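Local atomic coordinates of uncharacterized protein (Arthrobacter sp., PDB entry 3KOP), a protein that is of unknown function but adopts a cyclophilin-like fold and belongs to the DUF3830 family. Residues I26-L40 and V151-A165. Numbering follows the deposited sequence.
Sequences ITLEKRGVTCKALLL and VFATIVEGLDEMAAA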
ATOM      1  N   ILE F  26     -14.960 -28.857  -0.163  1.00 15.34           N
ATOM      2  CA  ILE F  26     -13.633 -28.505   0.276  1.00 15.01           C
ATOM      3  C   ILE F  26     -13.470 -29.122   1.660  1.00 15.07           C
ATOM      4  O   ILE F  26     -14.205 -28.784   2.579  1.00 15.02           O
ATOM      5  CB  ILE F  26     -13.424 -27.000   0.350  1.00 14.72           C
ATOM      6  CG1 ILE F  26     -13.771 -26.327  -0.980  1.00 13.96           C
ATOM      7  CG2 ILE F  26     -11.983 -26.692   0.749  1.00 14.60           C
ATOM      8  CD1 ILE F  26     -13.821 -24.753  -0.930  1.00 14.31           C
ATOM      9  N   THR F  27     -12.506 -30.022   1.777  1.00 15.40           N
ATOM     10  CA  THR F  27     -12.428 -30.952   2.902  1.00 15.25           C
ATOM     11  C   THR F  27     -11.035 -30.973   3.483  1.00 15.43           C
ATOM     12  O   THR F  27     -10.052 -31.005   2.735  1.00 15.27           O
ATOM     13  CB  THR F  27     -12.768 -32.408   2.442  1.00 15.81           C
ATOM     14  OG1 THR F  27     -14.090 -32.453   1.879  1.00 16.00           O
ATOM     15  CG2 THR F  27     -12.682 -33.398   3.626  1.00 15.21           C
ATOM     16  N   LEU F  28     -10.971 -30.981   4.817  1.00 15.70           N
ATOM     17  CA  LEU F  28      -9.779 -31.300   5.560  1.00 16.03           C
ATOM     18  C   LEU F  28      -9.894 -32.757   5.994  1.00 17.05           C
ATOM     19  O   LEU F  28     -10.786 -33.122   6.764  1.00 16.83           O
ATOM     20  CB  LEU F  28      -9.629 -30.377   6.779  1.00 15.58           C
ATOM     21  CG  LEU F  28      -9.305 -28.922   6.441  1.00 15.88           C
ATOM     22  CD1 LEU F  28      -9.566 -27.985   7.638  1.00 15.34           C
ATOM     23  CD2 LEU F  28      -7.858 -28.790   5.959  1.00 13.78           C
ATOM     24  N   GLU F  29      -8.995 -33.589   5.509  1.00 18.22           N
ATOM     25  CA  GLU F  29      -9.189 -35.044   5.587  1.00 19.50           C
ATOM     26  C   GLU F  29      -8.949 -35.598   6.968  1.00 20.01           C
ATOM     27  O   GLU F  29      -9.625 -36.529   7.370  1.00 20.10           O
ATOM     28  CB  GLU F  29      -8.241 -35.767   4.656  1.00 20.21           C
ATOM     29  CG  GLU F  29      -8.283 -35.317   3.211  1.00 23.26           C
ATOM     30  CD  GLU F  29      -9.353 -35.983   2.403  1.00 27.54           C
ATOM     31  OE1 GLU F  29     -10.372 -36.428   2.973  1.00 32.85           O
ATOM     32  OE2 GLU F  29      -9.167 -36.070   1.178  1.00 32.35           O
ATOM     33  N   LYS F  30      -7.961 -35.061   7.679  1.00 20.63           N
ATOM     34  CA  LYS F  30      -7.607 -35.564   8.999  1.00 21.10           C
ATOM     35  C   LYS F  30      -8.595 -35.050  10.020  1.00 20.91           C
ATOM     36  O   LYS F  30      -9.156 -35.828  10.796  1.00 21.05           O
ATOM     37  CB  LYS F  30      -6.191 -35.142   9.373  1.00 22.03           C
ATOM     38  CG  LYS F  30      -5.694 -35.646  10.702  1.00 24.63           C
ATOM     39  CD  LYS F  30      -4.226 -35.323  10.865  1.00 29.77           C
ATOM     40  CE  LYS F  30      -3.692 -35.703  12.255  1.00 32.43           C
ATOM     41  NZ  LYS F  30      -3.686 -34.499  13.144  1.00 36.45           N
ATOM     42  N   ARG F  31      -8.845 -33.752  10.035  1.00 19.87           N
ATOM     43  CA  ARG F  31      -9.889 -33.243  10.931  1.00 19.68           C
ATOM     44  C   ARG F  31     -11.318 -33.669  10.508  1.00 19.65           C
ATOM     45  O   ARG F  31     -12.249 -33.595  11.304  1.00 19.65           O
ATOM     46  CB  ARG F  31      -9.776 -31.730  11.084  1.00 19.76           C
ATOM     47  CG  ARG F  31      -8.512 -31.285  11.829  1.00 19.20           C
ATOM     48  CD  ARG F  31      -8.182 -29.851  11.565  1.00 18.73           C
ATOM     49  NE  ARG F  31      -7.077 -29.407  12.404  1.00 18.37           N
ATOM     50  CZ  ARG F  31      -5.799 -29.699  12.197  1.00 18.67           C
ATOM     51  NH1 ARG F  31      -5.409 -30.398  11.131  1.00 19.21           N
ATOM     52  NH2 ARG F  31      -4.884 -29.252  13.052  1.00 18.27           N
ATOM     53  N   GLY F  32     -11.503 -34.092   9.262  1.00 19.61           N
ATOM     54  CA  GLY F  32     -12.810 -34.533   8.802  1.00 19.53           C
ATOM     55  C   GLY F  32     -13.847 -33.434   8.726  1.00 19.73           C
ATOM     56  O   GLY F  32     -15.014 -33.653   9.046  1.00 19.77           O
ATOM     57  N   VAL F  33     -13.442 -32.255   8.265  1.00 19.34           N
ATOM     58  CA  VAL F  33     -14.344 -31.128   8.143  1.00 18.93           C
ATOM     59  C   VAL F  33     -14.478 -30.764   6.681  1.00 19.13           C
ATOM     60  O   VAL F  33     -13.460 -30.642   5.975  1.00 19.49           O
ATOM     61  CB  VAL F  33     -13.823 -29.911   8.949  1.00 19.40           C
ATOM     62  CG1 VAL F  33     -14.765 -28.704   8.816  1.00 18.31           C
ATOM     63  CG2 VAL F  33     -13.639 -30.297  10.405  1.00 18.28           C
ATOM     64  N   THR F  34     -15.721 -30.601   6.228  1.00 18.61           N
ATOM     65  CA  THR F  34     -16.015 -30.263   4.838  1.00 18.92           C
ATOM     66  C   THR F  34     -16.936 -29.054   4.770  1.00 18.39           C
ATOM     67  O   THR F  34     -17.855 -28.901   5.577  1.00 18.23           O
ATOM     68  CB  THR F  34     -16.719 -31.433   4.096  1.00 19.13           C
ATOM     69  OG1 THR F  34     -15.855 -32.579   4.098  1.00 22.58           O
ATOM     70  CG2 THR F  34     -17.013 -31.080   2.665  1.00 18.68           C
ATOM     71  N   CYS F  35     -16.696 -28.194   3.798  1.00 17.80           N
ATOM     72  CA  CYS F  35     -17.644 -27.148   3.508  1.00 17.49           C
ATOM     73  C   CYS F  35     -17.969 -27.229   2.006  1.00 17.36           C
ATOM     74  O   CYS F  35     -17.282 -27.931   1.254  1.00 17.26           O
ATOM     75  CB  CYS F  35     -17.080 -25.778   3.941  1.00 17.38           C
ATOM     76  SG  CYS F  35     -15.652 -25.272   3.020  1.00 18.61           S
ATOM     77  N   LYS F  36     -19.012 -26.535   1.586  1.00 16.44           N
ATOM     78  CA  LYS F  36     -19.436 -26.547   0.203  1.00 17.12           C
ATOM     79  C   LYS F  36     -19.406 -25.136  -0.354  1.00 16.06           C
ATOM     80  O   LYS F  36     -19.818 -24.199   0.317  1.00 15.86           O
ATOM     81  CB  LYS F  36     -20.851 -27.117   0.046  1.00 17.12           C
ATOM     82  CG  LYS F  36     -21.264 -27.268  -1.394  1.00 21.35           C
ATOM     83  CD  LYS F  36     -22.728 -27.663  -1.587  1.00 25.15           C
ATOM     84  CE  LYS F  36     -22.973 -29.061  -1.232  1.00 27.53           C
ATOM     85  NZ  LYS F  36     -24.303 -29.527  -1.853  1.00 32.34           N
ATOM     86  N   ALA F  37     -18.933 -25.026  -1.593  1.00 15.42           N
ATOM     87  CA  ALA F  37     -18.743 -23.760  -2.259  1.00 15.69           C
ATOM     88  C   ALA F  37     -19.417 -23.774  -3.611  1.00 15.57           C
ATOM     89  O   ALA F  37     -19.374 -24.775  -4.323  1.00 15.15           O
ATOM     90  CB  ALA F  37     -17.241 -23.458  -2.409  1.00 14.35           C
ATOM     91  N   LEU F  38     -20.049 -22.650  -3.932  1.00 15.54           N
ATOM     92  CA  LEU F  38     -20.615 -22.397  -5.220  1.00 15.25           C
ATOM     93  C   LEU F  38     -19.519 -21.949  -6.148  1.00 15.47           C
ATOM     94  O   LEU F  38     -18.773 -21.024  -5.857  1.00 14.76           O
ATOM     95  CB  LEU F  38     -21.653 -21.303  -5.124  1.00 15.46           C
ATOM     96  CG  LEU F  38     -22.174 -20.732  -6.423  1.00 16.70           C
ATOM     97  CD1 LEU F  38     -23.105 -21.809  -7.109  1.00 15.76           C
ATOM     98  CD2 LEU F  38     -22.905 -19.420  -6.160  1.00 17.34           C
ATOM     99  N   LEU F  39     -19.473 -22.576  -7.313  1.00 14.67           N
ATOM    100  CA  LEU F  39     -18.503 -22.229  -8.309  1.00 15.53           C
ATOM    101  C   LEU F  39     -18.995 -21.015  -9.093  1.00 15.08           C
ATOM    102  O   LEU F  39     -20.133 -20.991  -9.509  1.00 15.11           O
ATOM    103  CB  LEU F  39     -18.337 -23.431  -9.213  1.00 15.72           C
ATOM    104  CG  LEU F  39     -16.976 -23.912  -9.529  1.00 18.31           C
ATOM    105  CD1 LEU F  39     -16.103 -24.056  -8.281  1.00 16.61           C
ATOM    106  CD2 LEU F  39     -17.096 -25.265 -10.286  1.00 17.54           C
ATOM    107  N   LEU F  40     -18.134 -20.009  -9.283  1.00 15.08           N
ATOM    108  CA  LEU F  40     -18.553 -18.722  -9.832  1.00 14.94           C
ATOM    109  C   LEU F  40     -18.423 -18.721 -11.366  1.00 15.40           C
ATOM    110  O   LEU F  40     -17.577 -18.025 -11.954  1.00 14.29           O
ATOM    111  CB  LEU F  40     -17.776 -17.570  -9.189  1.00 14.63           C
ATOM    112  CG  LEU F  40     -17.972 -17.386  -7.674  1.00 14.67           C
ATOM    113  CD1 LEU F  40     -17.036 -16.264  -7.214  1.00 12.26           C
ATOM    114  CD2 LEU F  40     -19.469 -17.130  -7.239  1.00 13.81           C
ATOM    115  N   VAL F 151     -10.835 -15.062  -7.675  1.00 12.76           N
ATOM    116  CA  VAL F 151     -11.896 -15.541  -6.779  1.00 11.88           C
ATOM    117  C   VAL F 151     -12.851 -16.365  -7.646  1.00 12.91           C
ATOM    118  O   VAL F 151     -13.540 -15.824  -8.532  1.00 12.44           O
ATOM    119  CB  VAL F 151     -12.693 -14.383  -6.091  1.00 12.35           C
ATOM    120  CG1 VAL F 151     -13.875 -14.954  -5.260  1.00 11.38           C
ATOM    121  CG2 VAL F 151     -11.783 -13.487  -5.229  1.00 11.52           C
ATOM    122  N   PHE F 152     -12.895 -17.678  -7.408  1.00 12.62           N
ATOM    123  CA  PHE F 152     -13.648 -18.562  -8.320  1.00 13.23           C
ATOM    124  C   PHE F 152     -14.757 -19.376  -7.653  1.00 13.44           C
ATOM    125  O   PHE F 152     -15.507 -20.082  -8.329  1.00 14.34           O
ATOM    126  CB  PHE F 152     -12.673 -19.501  -9.079  1.00 12.56           C
ATOM    127  CG  PHE F 152     -12.140 -20.648  -8.247  1.00 13.72           C
ATOM    128  CD1 PHE F 152     -10.968 -20.504  -7.503  1.00 13.25           C
ATOM    129  CD2 PHE F 152     -12.799 -21.872  -8.220  1.00 14.17           C
ATOM    130  CE1 PHE F 152     -10.477 -21.523  -6.759  1.00 14.22           C
ATOM    131  CE2 PHE F 152     -12.301 -22.905  -7.445  1.00 14.43           C
ATOM    132  CZ  PHE F 152     -11.145 -22.730  -6.714  1.00 13.37           C
ATOM    133  N   ALA F 153     -14.860 -19.277  -6.340  1.00 13.46           N
ATOM    134  CA  ALA F 153     -15.915 -19.929  -5.611  1.00 13.78           C
ATOM    135  C   ALA F 153     -16.183 -19.217  -4.306  1.00 14.11           C
ATOM    136  O   ALA F 153     -15.329 -18.439  -3.798  1.00 14.77           O
ATOM    137  CB  ALA F 153     -15.604 -21.385  -5.373  1.00 13.36           C
ATOM    138  N   THR F 154     -17.381 -19.443  -3.792  1.00 14.09           N
ATOM    139  CA  THR F 154     -17.762 -18.864  -2.523  0.50 14.50           C
ATOM    140  C   THR F 154     -18.447 -19.897  -1.656  1.00 14.85           C
ATOM    141  O   THR F 154     -19.364 -20.617  -2.090  1.00 14.63           O
ATOM    142  CB  THR F 154     -18.632 -17.619  -2.708  0.50 14.65           C
ATOM    143  OG1 THR F 154     -18.640 -16.887  -1.480  0.50 14.68           O
ATOM    144  CG2 THR F 154     -20.067 -17.988  -3.124  0.50 14.85           C
ATOM    145  N   ILE F 155     -17.950 -20.015  -0.426  1.00 15.37           N
ATOM    146  CA  ILE F 155     -18.455 -21.021   0.520  1.00 15.47           C
ATOM    147  C   ILE F 155     -19.886 -20.678   0.915  1.00 16.65           C
ATOM    148  O   ILE F 155     -20.159 -19.589   1.425  1.00 17.00           O
ATOM    149  CB  ILE F 155     -17.505 -21.198   1.728  1.00 15.66           C
ATOM    150  CG1 ILE F 155     -16.139 -21.720   1.233  1.00 15.49           C
ATOM    151  CG2 ILE F 155     -18.093 -22.195   2.756  1.00 15.07           C
ATOM    152  CD1 ILE F 155     -15.048 -21.685   2.276  1.00 14.67           C
ATOM    153  N   VAL F 156     -20.807 -21.614   0.670  1.00 16.71           N
ATOM    154  CA  VAL F 156     -22.212 -21.429   0.997  1.00 16.94           C
ATOM    155  C   VAL F 156     -22.724 -22.332   2.130  1.00 18.03           C
ATOM    156  O   VAL F 156     -23.789 -22.092   2.670  1.00 18.24           O
ATOM    157  CB  VAL F 156     -23.128 -21.604  -0.266  1.00 16.93           C
ATOM    158  CG1 VAL F 156     -22.871 -20.486  -1.271  1.00 17.47           C
ATOM    159  CG2 VAL F 156     -22.941 -22.980  -0.909  1.00 16.64           C
ATOM    160  N   GLU F 157     -21.977 -23.368   2.498  1.00 18.81           N
ATOM    161  CA  GLU F 157     -22.326 -24.195   3.626  1.00 19.31           C
ATOM    162  C   GLU F 157     -21.080 -24.575   4.372  1.00 18.52           C
ATOM    163  O   GLU F 157     -20.070 -24.940   3.757  1.00 18.31           O
ATOM    164  CB  GLU F 157     -22.945 -25.517   3.183  1.00 20.52           C
ATOM    165  CG  GLU F 157     -24.269 -25.468   2.537  1.00 25.61           C
ATOM    166  CD  GLU F 157     -24.730 -26.875   2.137  1.00 29.97           C
ATOM    167  OE1 GLU F 157     -24.234 -27.869   2.719  1.00 32.94           O
ATOM    168  OE2 GLU F 157     -25.582 -26.972   1.231  1.00 37.48           O
ATOM    169  N   GLY F 158     -21.170 -24.553   5.696  1.00 17.92           N
ATOM    170  CA  GLY F 158     -20.099 -25.027   6.552  1.00 17.87           C
ATOM    171  C   GLY F 158     -18.969 -24.046   6.810  1.00 17.65           C
ATOM    172  O   GLY F 158     -17.920 -24.445   7.280  1.00 17.82           O
ATOM    173  N   LEU F 159     -19.165 -22.762   6.529  1.00 17.61           N
ATOM    174  CA  LEU F 159     -18.061 -21.799   6.671  1.00 17.93           C
ATOM    175  C   LEU F 159     -17.594 -21.670   8.113  1.00 18.55           C
ATOM    176  O   LEU F 159     -16.392 -21.670   8.369  1.00 17.99           O
ATOM    177  CB  LEU F 159     -18.459 -20.419   6.105  1.00 17.78           C
ATOM    178  CG  LEU F 159     -17.420 -19.288   6.233  1.00 18.40           C
ATOM    179  CD1 LEU F 159     -16.184 -19.701   5.510  1.00 17.70           C
ATOM    180  CD2 LEU F 159     -17.968 -17.916   5.684  1.00 18.86           C
ATOM    181  N   ASP F 160     -18.542 -21.591   9.056  1.00 19.10           N
ATOM    182  CA  ASP F 160     -18.210 -21.491  10.480  1.00 20.32           C
ATOM    183  C   ASP F 160     -17.389 -22.685  10.957  1.00 19.61           C
ATOM    184  O   ASP F 160     -16.387 -22.510  11.631  1.00 19.27           O
ATOM    185  CB  ASP F 160     -19.466 -21.342  11.347  1.00 21.61           C
ATOM    186  CG  ASP F 160     -20.194 -20.029  11.091  1.00 25.10           C
ATOM    187  OD1 ASP F 160     -19.589 -19.119  10.531  1.00 29.66           O
ATOM    188  OD2 ASP F 160     -21.393 -19.918  11.426  1.00 33.01           O
ATOM    189  N   GLU F 161     -17.800 -23.884  10.578  1.00 19.03           N
ATOM    190  CA  GLU F 161     -17.087 -25.081  10.968  1.00 19.22           C
ATOM    191  C   GLU F 161     -15.714 -25.106  10.315  1.00 18.05           C
ATOM    192  O   GLU F 161     -14.733 -25.503  10.955  1.00 17.49           O
ATOM    193  CB  GLU F 161     -17.851 -26.359  10.596  1.00 20.00           C
ATOM    194  CG  GLU F 161     -19.144 -26.572  11.361  1.00 23.10           C
ATOM    195  CD  GLU F 161     -20.328 -25.744  10.867  1.00 29.22           C
ATOM    196  OE1 GLU F 161     -20.197 -24.890   9.939  1.00 27.56           O
ATOM    197  OE2 GLU F 161     -21.432 -25.963  11.443  1.00 35.40           O
HETATM  198  N   MSE F 162     -15.627 -24.652   9.064  1.00 17.51           N
HETATM  199  CA  MSE F 162     -14.349 -24.618   8.389  1.00 16.60           C
HETATM  200  C   MSE F 162     -13.426 -23.615   9.082  1.00 16.37           C
HETATM  201  O   MSE F 162     -12.256 -23.905   9.311  1.00 15.94           O
HETATM  202  CB  MSE F 162     -14.494 -24.292   6.904  1.00 17.07           C
HETATM  203  CG  MSE F 162     -13.146 -24.228   6.119  1.00 17.15           C
HETATM  204 SE   MSE F 162     -12.066 -25.861   6.240  0.75 19.25          SE
HETATM  205  CE  MSE F 162     -13.327 -27.075   5.587  1.00  8.87           C
ATOM    206  N   ALA F 163     -13.949 -22.433   9.402  1.00 15.85           N
ATOM    207  CA  ALA F 163     -13.161 -21.432  10.115  1.00 16.16           C
ATOM    208  C   ALA F 163     -12.603 -21.973  11.435  1.00 15.75           C
ATOM    209  O   ALA F 163     -11.427 -21.733  11.746  1.00 16.14           O
ATOM    210  CB  ALA F 163     -13.971 -20.120  10.337  1.00 15.43           C
ATOM    211  N   ALA F 164     -13.423 -22.707  12.186  1.00 15.15           N
ATOM    212  CA  ALA F 164     -12.987 -23.309  13.459  1.00 14.83           C
ATOM    213  C   ALA F 164     -11.876 -24.350  13.227  1.00 14.79           C
ATOM    214  O   ALA F 164     -10.904 -24.415  13.991  1.00 14.09           O
ATOM    215  CB  ALA F 164     -14.197 -23.904  14.264  1.00 14.59           C
ATOM    216  N   ALA F 165     -11.966 -25.094  12.118  1.00 14.86           N
ATOM    217  CA  ALA F 165     -10.905 -26.065  11.755  1.00 14.90           C
ATOM    218  C   ALA F 165      -9.582 -25.369  11.395  1.00 15.17           C
ATOM    219  O   ALA F 165      -8.489 -25.842  11.716  1.00 15.31           O
ATOM    220  CB  ALA F 165     -11.370 -26.971  10.604  1.00 14.47           C
TER
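Lys36 to Leu40 pair antiparallel with Phe152 to Glu157 in the antiparallel sheet of this cyclophilin-like fold, and the first turns of helix 159-172, with Gly158 at its N-cap, then pack over the hairpin of strands 23-28 and 33-39. A classic beta bulge interrupts the ladder: Lys36 O takes two N-H groups, from Val156 N at 2.8 Å and from Glu157 N at 3.2 Å, the first lying in the carbonyl plane.

The dense side is apolar. Ile155 sends CD1 to 3.7 Å from Cys35 SG, while its CG1 faces Ala37 CB. Were Ile155 cut back to an alanine, a gap would probably open beside Cys35 SG, and Ala37 CB and Ile26 CD1 would have less to pack on. Leu39 lays CD1 at the edge of the Phe152 ring.

Across the sheet, Lys36 and Glu157 run side by side toward solvent, but NZ of Lys36 stays 4.2 Å from OE2 of Glu157, too far for a salt bridge; Lys36 also makes a cation-pi contact with Tyr23.

Under the helix, in the selenomethionine Met162, the bend at chi2 (56°) carries SE to 3.6 Å from Leu28 CD1, and the bend at chi3 (57°) sets CE 3.6 Å from both Ile26 O and Val33 O.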